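Local coordinates for protein periphilin-1 (Homo sapiens, PDB 6SWG) that probably contributes to epigenetic silencing as a component of the HUSH complex, with a helical C-terminal region that self-associates, at residues Gly47-Val50 and Lys51-Glu55. Numbering follows the deposited sequence.
Sequences GMVV and KMLIE
Val50 and Ile54 touch one turn apart on helix 23-56, side by side and pointing the same way. Ile54 can be followed outward from its backbone. Its CB lies 3.5 Å from Val50 O, and CG1 comes to 3.3 Å from the same oxygen. CG1 is turned beside the backbone N of Ile54 (chi1 -68°), which sends the chain back toward the preceding turn. The tip, CD1, then reaches Val50 CG1 at 3.5 Å. Val50 holds that methyl anti to its own backbone N (chi1 161°), which places it, rather than CG2, beside Ile54 CD1.

Val49 and Leu53 form a similar pair on another side of the helix. Leu53 CD1 meets Val49 CG1 at 3.8 Å, and Leu53 CG comes close to Val49 O. Met52 touches the previous turn near its base: its CG is 3.4 Å from Met48 O, while the sulfur end leads away.

The backbone here is regular alpha helix. Lys51, Met52, Leu53 and Ile54 each donate N-H to the carbonyl four residues back. Leu53 N to Val49 O is 2.9 Å, and so is Ile54 N to Val50 O.

Val50 and Ile54 face helix 61-93 of the same chain, the other arm of the helical hairpin: Val50 touches Ile64 and Gln65, Ile54 touches Glu61 and Gln65. Val49 and Leu53 each meet their own counterpart in a second subunit, and Val50 also touches Leu53 of that subunit. Asn71 of the second subunit donates a hydrogen bond to Met52 O.

The carbonyls of Gly47 to Val50 are each bonded within the helix. The touching tips of the two pairs are aliphatic, so burial of apolar surface probably helps to hold the hairpin and the subunit contact, with the Asn71 bond adding a polar link.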
loop_
_atom_site.group_PDB
_atom_site.type_symbol
_atom_site.label_atom_id
_atom_site.label_comp_id
_atom_site.label_asym_id
_atom_site.label_seq_id
_atom_site.Cartn_x
_atom_site.Cartn_y
_atom_site.Cartn_z
ATOM N N GLY B 47 3.424 -6.350 5.429
ATOM C CA GLY B 47 3.998 -6.412 6.762
ATOM C C GLY B 47 3.969 -5.075 7.465
ATOM O O GLY B 47 3.662 -5.008 8.648
ATOM N N MET B 48 4.261 -3.998 6.740
ATOM C CA MET B 48 4.214 -2.648 7.300
ATOM C C MET B 48 2.803 -2.306 7.772
ATOM O O MET B 48 2.599 -1.840 8.909
ATOM C CB MET B 48 4.691 -1.667 6.225
ATOM C CG MET B 48 4.811 -0.212 6.604
ATOM S SD MET B 48 5.506 0.768 5.208
ATOM C CE MET B 48 7.193 0.184 5.106
ATOM N N VAL B 49 1.806 -2.565 6.927
ATOM C CA VAL B 49 0.442 -2.224 7.314
ATOM C C VAL B 49 0.026 -3.039 8.532
ATOM O O VAL B 49 -0.510 -2.495 9.514
ATOM C CB VAL B 49 -0.534 -2.419 6.144
ATOM C CG1 VAL B 49 -2.010 -2.302 6.647
ATOM C CG2 VAL B 49 -0.223 -1.370 5.069
ATOM N N VAL B 50 0.314 -4.335 8.508
ATOM C CA VAL B 50 -0.120 -5.174 9.615
ATOM C C VAL B 50 0.569 -4.767 10.921
ATOM O O VAL B 50 -0.061 -4.740 11.987
ATOM C CB VAL B 50 0.140 -6.640 9.273
ATOM C CG1 VAL B 50 0.153 -7.477 10.539
ATOM C CG2 VAL B 50 -0.909 -7.080 8.316
ATOM N N LYS B 51 1.848 -4.399 10.860
ATOM C CA LYS B 51 2.523 -3.929 12.063
ATOM C C LYS B 51 1.847 -2.681 12.639
ATOM O O LYS B 51 1.688 -2.544 13.861
ATOM C CB LYS B 51 3.979 -3.652 11.735
ATOM C CG LYS B 51 4.850 -3.290 12.922
ATOM C CD LYS B 51 6.345 -3.283 12.483
ATOM C CE LYS B 51 7.298 -2.993 13.656
ATOM N NZ LYS B 51 6.969 -3.866 14.867
ATOM N N MET B 52 1.446 -1.757 11.795
ATOM C CA MET B 52 0.761 -0.593 12.363
ATOM C C MET B 52 -0.619 -0.958 12.908
ATOM O O MET B 52 -1.034 -0.472 13.967
ATOM C CB MET B 52 0.626 0.471 11.300
ATOM C CG MET B 52 1.977 0.854 10.814
ATOM S SD MET B 52 2.017 2.257 9.682
ATOM C CE MET B 52 1.361 3.497 10.836
ATOM N N LEU B 53 -1.330 -1.841 12.204
ATOM C CA LEU B 53 -2.629 -2.261 12.702
ATOM C C LEU B 53 -2.483 -2.845 14.098
ATOM O O LEU B 53 -3.177 -2.424 15.032
ATOM C CB LEU B 53 -3.279 -3.280 11.759
ATOM C CG LEU B 53 -3.697 -2.669 10.417
ATOM C CD1 LEU B 53 -4.099 -3.825 9.479
ATOM C CD2 LEU B 53 -4.757 -1.554 10.601
ATOM N N ILE B 54 -1.497 -3.723 14.278
ATOM C CA ILE B 54 -1.355 -4.412 15.548
ATOM C C ILE B 54 -0.869 -3.473 16.627
ATOM O O ILE B 54 -1.250 -3.623 17.794
ATOM C CB ILE B 54 -0.395 -5.603 15.399
ATOM C CG1 ILE B 54 -1.041 -6.670 14.499
ATOM C CG2 ILE B 54 -0.010 -6.135 16.788
ATOM C CD1 ILE B 54 -0.020 -7.730 14.061
ATOM N N GLU B 55 0.033 -2.543 16.303
ATOM C CA GLU B 55 0.427 -1.586 17.328
ATOM C C GLU B 55 -0.814 -0.877 17.864
ATOM O O GLU B 55 -0.950 -0.668 19.078
ATOM C CB GLU B 55 1.430 -0.562 16.793
ATOM C CG GLU B 55 1.978 0.363 17.924
ATOM C CD GLU B 55 1.012 1.506 18.334
ATOM O OE1 GLU B 55 0.305 2.023 17.439
ATOM O OE2 GLU B 55 0.974 1.902 19.533
#